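Local coordinates for regulatory Subunit of Protein Kinase A (cAMP-dependent) from Euglena gracilis (Euglena gracilis, PDB 6RSX) that binds cyclic AMP in two tandem cyclic nucleotide-binding domains and, as the regulatory subunit of protein kinase A, probably controls the kinase's catalytic subunit, at residues T152-A164 against Y175-C187. Sequence-based numbering, arbitrary orientation. Where two conformers were deposited one is given.
Sequences TMRKRRQYEDFLA and YERMTMADALQPC. With CMP (adenosine-3',5'-cyclic-monophosphate), chain B.
Arg156 meets Asp182 in a side-on salt bridge, NE to OD1 at 2.8 Å with an N-H...O angle of 175° and NH2 to OD2 at 2.6 Å. Guanidinium and carboxylate are nearly coplanar, 21° apart, and OD2 receives NH2 through its syn lone pair. The arginine chain runs straight from CG to NE, which carries the group across to the aspartate, while CB of Met178 lies 3.7 Å above one guanidinium face. With an alanine here, the buried Asp182 carboxylate would probably lose its charged mate and keep less hold on its rotation.

Beside this pair, Lys155 reaches the end of helix 174-183. Its CG stands anti to the backbone N, and bends further out bring NZ to Ala181 O at 3.0 Å and to Leu184 O at an unusually short 2.5 Å, both in the carbonyl plane, with a weak third bond to Asp182 O. The ammonium thus binds carbonyls where the chain leaves the helix at Leu184. Next to these polar grips, the Ala181 side chain is a knob in a hole formed by Lys155, Arg156, Tyr159 and Leu163; Leu163 CD1 lies 3.7 Å from Ala181 CB, and CD2 packs against Leu184 CD1.

In the second shell, a water donates to Asp182 OD1. Tyr175 lays its ring over the adenine, whose C4 sits over the ring centre, 3.7 Å above its plane; the salt bridge is linked to the nucleotide through Glu115, which binds Arg156 NH2, Tyr175 OH and the cyclic AMP.

The helix axes approach to 8.5 Å at 111°. Helix 115-120 flanks the Arg156 side, whereas Tyr159 and Leu184 touch strand 256-262, placing this crossing between the two cyclic nucleotide-binding domains.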
# COMPACT_ATOMS: atom_id res chain seq x y z
N THR A 152 -10.69 -2.57 7.33
CA THR A 152 -10.11 -1.54 6.46
C THR A 152 -10.33 -0.16 7.05
O THR A 152 -9.40 0.67 7.09
CB THR A 152 -10.70 -1.62 5.05
OG1 THR A 152 -10.51 -2.93 4.53
CG2 THR A 152 -10.02 -0.59 4.09
N MET A 153 -11.56 0.12 7.52
CA MET A 153 -11.85 1.40 8.14
C MET A 153 -10.98 1.62 9.38
O MET A 153 -10.42 2.71 9.57
CB MET A 153 -13.34 1.49 8.50
CG MET A 153 -13.76 2.91 8.73
SD MET A 153 -15.51 2.91 9.19
CE MET A 153 -16.10 1.89 7.87
N ARG A 154 -10.84 0.60 10.22
CA ARG A 154 -10.06 0.75 11.45
C ARG A 154 -8.60 1.10 11.16
O ARG A 154 -8.04 2.03 11.76
CB ARG A 154 -10.14 -0.54 12.27
CG ARG A 154 -9.25 -0.49 13.50
CD ARG A 154 -9.65 -1.54 14.49
NE ARG A 154 -9.53 -2.88 13.93
CZ ARG A 154 -10.56 -3.71 13.78
NH1 ARG A 154 -11.77 -3.34 14.17
NH2 ARG A 154 -10.36 -4.92 13.26
N LYS A 155 -7.97 0.36 10.24
CA LYS A 155 -6.56 0.58 9.93
C LYS A 155 -6.33 2.00 9.41
O LYS A 155 -5.35 2.67 9.79
CB LYS A 155 -6.11 -0.47 8.92
CG LYS A 155 -4.62 -0.38 8.50
CD LYS A 155 -3.79 -1.37 9.25
CE LYS A 155 -2.30 -1.25 8.83
NZ LYS A 155 -1.99 -1.91 7.51
N ARG A 156 -7.22 2.48 8.54
CA ARG A 156 -7.02 3.82 8.01
C ARG A 156 -7.17 4.87 9.10
O ARG A 156 -6.39 5.83 9.16
CB ARG A 156 -7.99 4.08 6.85
CG ARG A 156 -7.64 3.26 5.60
CD ARG A 156 -8.71 3.38 4.51
NE ARG A 156 -8.27 2.66 3.30
CZ ARG A 156 -8.80 2.83 2.09
NH1 ARG A 156 -9.81 3.69 1.92
NH2 ARG A 156 -8.33 2.14 1.06
N ARG A 157 -8.17 4.69 9.97
CA ARG A 157 -8.36 5.60 11.09
C ARG A 157 -7.16 5.58 12.02
O ARG A 157 -6.66 6.63 12.43
CB ARG A 157 -9.63 5.22 11.86
CG ARG A 157 -9.76 5.91 13.21
CD ARG A 157 -11.22 5.89 13.66
NE ARG A 157 -11.41 6.63 14.90
CZ ARG A 157 -11.83 6.09 16.04
NH1 ARG A 157 -11.95 6.84 17.12
NH2 ARG A 157 -12.13 4.79 16.08
N GLN A 158 -6.68 4.39 12.35
CA GLN A 158 -5.63 4.28 13.35
C GLN A 158 -4.33 4.94 12.92
O GLN A 158 -3.57 5.40 13.77
CB GLN A 158 -5.40 2.82 13.70
CG GLN A 158 -6.61 2.28 14.47
CD GLN A 158 -6.48 0.81 14.84
OE1 GLN A 158 -5.85 0.02 14.12
NE2 GLN A 158 -7.09 0.43 15.96
N TYR A 159 -4.07 5.03 11.62
CA TYR A 159 -2.80 5.60 11.18
C TYR A 159 -2.93 7.01 10.61
O TYR A 159 -1.93 7.57 10.16
CB TYR A 159 -2.17 4.65 10.16
CG TYR A 159 -1.55 3.44 10.82
CD1 TYR A 159 -0.26 3.48 11.33
CD2 TYR A 159 -2.28 2.26 10.98
CE1 TYR A 159 0.31 2.38 11.96
CE2 TYR A 159 -1.71 1.14 11.60
CZ TYR A 159 -0.40 1.22 12.08
OH TYR A 159 0.18 0.14 12.71
N GLU A 160 -4.12 7.62 10.68
CA GLU A 160 -4.31 8.92 10.04
C GLU A 160 -3.41 9.98 10.67
O GLU A 160 -2.68 10.67 9.96
CB GLU A 160 -5.78 9.34 10.12
CG GLU A 160 -6.44 9.48 8.74
CD GLU A 160 -5.51 10.11 7.68
OE1 GLU A 160 -5.08 9.38 6.75
OE2 GLU A 160 -5.22 11.32 7.78
N ASP A 161 -3.45 10.12 11.99
CA ASP A 161 -2.61 11.13 12.64
C ASP A 161 -1.13 10.92 12.30
O ASP A 161 -0.41 11.87 11.95
CB ASP A 161 -2.82 11.11 14.16
CG ASP A 161 -4.21 11.55 14.56
OD1 ASP A 161 -4.87 12.25 13.75
OD2 ASP A 161 -4.66 11.19 15.67
N PHE A 162 -0.67 9.67 12.39
CA PHE A 162 0.74 9.39 12.12
C PHE A 162 1.13 9.87 10.72
O PHE A 162 2.12 10.59 10.55
CB PHE A 162 1.01 7.89 12.28
CG PHE A 162 2.46 7.51 12.08
CD1 PHE A 162 3.42 7.89 13.01
CD2 PHE A 162 2.86 6.76 10.99
CE1 PHE A 162 4.76 7.54 12.83
CE2 PHE A 162 4.19 6.40 10.81
CZ PHE A 162 5.14 6.80 11.73
N LEU A 163 0.35 9.48 9.71
CA LEU A 163 0.72 9.81 8.34
C LEU A 163 0.66 11.31 8.08
O LEU A 163 1.42 11.83 7.26
CB LEU A 163 -0.19 9.05 7.36
CG LEU A 163 -0.13 7.53 7.54
CD1 LEU A 163 -1.23 6.80 6.75
CD2 LEU A 163 1.23 7.03 7.16
N ALA A 164 -0.22 12.02 8.80
CA ALA A 164 -0.30 13.46 8.63
C ALA A 164 0.87 14.21 9.26
O ALA A 164 1.17 15.33 8.83
CB ALA A 164 -1.61 13.99 9.22
N TYR A 175 -6.00 10.76 -0.34
CA TYR A 175 -6.28 9.37 -0.69
C TYR A 175 -4.99 8.53 -0.65
O TYR A 175 -5.03 7.36 -0.26
CB TYR A 175 -6.92 9.25 -2.07
CG TYR A 175 -7.38 7.85 -2.32
CD1 TYR A 175 -8.48 7.32 -1.62
CD2 TYR A 175 -6.76 7.06 -3.26
CE1 TYR A 175 -8.88 6.02 -1.82
CE2 TYR A 175 -7.15 5.74 -3.47
CZ TYR A 175 -8.24 5.23 -2.78
OH TYR A 175 -8.63 3.91 -3.00
N GLU A 176 -3.87 9.14 -1.05
CA GLU A 176 -2.58 8.46 -0.93
C GLU A 176 -2.28 8.09 0.52
O GLU A 176 -1.75 7.00 0.79
CB GLU A 176 -1.47 9.32 -1.55
CG GLU A 176 -1.45 9.23 -3.06
CD GLU A 176 -0.52 10.24 -3.72
OE1 GLU A 176 -0.18 11.28 -3.10
OE2 GLU A 176 -0.14 10.00 -4.87
N ARG A 177 -2.66 8.94 1.47
CA ARG A 177 -2.53 8.57 2.88
C ARG A 177 -3.33 7.31 3.23
O ARG A 177 -2.86 6.46 3.99
CB ARG A 177 -2.97 9.72 3.80
CG ARG A 177 -1.98 10.87 3.84
CD ARG A 177 -2.42 12.01 4.77
NE ARG A 177 -1.30 12.93 4.89
CZ ARG A 177 -0.95 13.80 3.94
NH1 ARG A 177 -1.67 13.87 2.82
NH2 ARG A 177 0.12 14.58 4.09
N MET A 178 -4.55 7.19 2.69
CA MET A 178 -5.35 6.01 2.97
C MET A 178 -4.70 4.75 2.44
O MET A 178 -4.69 3.71 3.12
CB MET A 178 -6.76 6.18 2.37
CG MET A 178 -7.38 7.51 2.68
SD MET A 178 -9.14 7.48 2.24
CE MET A 178 -9.88 6.50 3.55
N THR A 179 -4.19 4.79 1.22
CA THR A 179 -3.61 3.58 0.64
C THR A 179 -2.28 3.27 1.32
O THR A 179 -1.91 2.10 1.45
CB THR A 179 -3.44 3.73 -0.87
OG1 THR A 179 -2.69 4.90 -1.13
CG2 THR A 179 -4.78 3.92 -1.54
N MET A 180 -1.60 4.30 1.81
CA MET A 180 -0.38 4.07 2.58
C MET A 180 -0.72 3.37 3.89
O MET A 180 -0.09 2.38 4.26
CB MET A 180 0.35 5.40 2.82
CG MET A 180 1.67 5.23 3.63
SD MET A 180 2.89 4.19 2.80
CE MET A 180 3.26 5.14 1.36
N ALA A 181 -1.78 3.83 4.56
CA ALA A 181 -2.23 3.14 5.76
C ALA A 181 -2.56 1.68 5.48
O ALA A 181 -2.22 0.81 6.29
CB ALA A 181 -3.43 3.85 6.37
N ASP A 182 -3.27 1.39 4.37
CA ASP A 182 -3.57 -0.01 4.06
C ASP A 182 -2.30 -0.84 4.02
O ASP A 182 -2.27 -2.00 4.49
CB ASP A 182 -4.26 -0.12 2.69
CG ASP A 182 -5.64 0.55 2.63
OD1 ASP A 182 -6.26 0.78 3.69
OD2 ASP A 182 -6.10 0.82 1.49
N ALA A 183 -1.25 -0.29 3.40
CA ALA A 183 -0.04 -1.04 3.07
C ALA A 183 0.91 -1.21 4.26
O ALA A 183 1.61 -2.22 4.34
CB ALA A 183 0.70 -0.35 1.92
N LEU A 184 0.93 -0.26 5.20
CA LEU A 184 1.90 -0.32 6.29
C LEU A 184 1.65 -1.52 7.22
O LEU A 184 0.52 -1.83 7.59
CB LEU A 184 1.87 0.99 7.09
CG LEU A 184 2.42 2.21 6.34
CD1 LEU A 184 2.05 3.47 7.10
CD2 LEU A 184 3.97 2.08 6.19
N GLN A 185 2.73 -2.20 7.61
CA GLN A 185 2.65 -3.36 8.48
C GLN A 185 3.32 -3.05 9.82
O GLN A 185 4.50 -2.66 9.84
CB GLN A 185 3.34 -4.55 7.81
CG GLN A 185 2.83 -4.84 6.41
CD GLN A 185 1.39 -5.28 6.44
OE1 GLN A 185 1.01 -6.13 7.24
NE2 GLN A 185 0.57 -4.69 5.56
N PRO A 186 2.64 -3.23 10.96
CA PRO A 186 3.29 -2.97 12.25
C PRO A 186 4.35 -4.02 12.55
O PRO A 186 4.18 -5.20 12.25
CB PRO A 186 2.14 -3.05 13.25
CG PRO A 186 1.14 -3.97 12.57
CD PRO A 186 1.22 -3.62 11.12
N CYS A 187 5.46 -3.58 13.15
CA CYS A 187 6.47 -4.53 13.61
C CYS A 187 7.12 -4.01 14.88
O CYS A 187 7.30 -2.80 15.04
CB CYS A 187 7.53 -4.81 12.53
SG CYS A 187 7.97 -3.37 11.53
P CMP B . -15.23 5.29 -4.39
O1P CMP B . -16.25 4.23 -3.87
O2P CMP B . -15.26 6.71 -3.99
O5' CMP B . -15.34 5.36 -5.99
C5' CMP B . -14.27 5.90 -6.78
C4' CMP B . -13.02 5.21 -6.33
O4' CMP B . -11.82 5.69 -6.95
C3' CMP B . -12.72 5.38 -4.87
O3' CMP B . -13.65 4.71 -4.06
C2' CMP B . -11.28 4.88 -4.76
O2' CMP B . -11.30 3.46 -4.62
C1' CMP B . -10.72 5.25 -6.16
N9 CMP B . -9.73 6.32 -6.15
C8 CMP B . -8.50 6.28 -6.78
N7 CMP B . -7.90 7.44 -6.61
C5 CMP B . -8.71 8.19 -5.84
C6 CMP B . -8.50 9.45 -5.37
N6 CMP B . -7.39 10.36 -5.53
N1 CMP B . -9.38 10.04 -4.60
C2 CMP B . -10.54 9.37 -4.32
N3 CMP B . -10.77 8.10 -4.77
C4 CMP B . -9.84 7.51 -5.55
O HOH W 1 -6.87 -1.14 5.73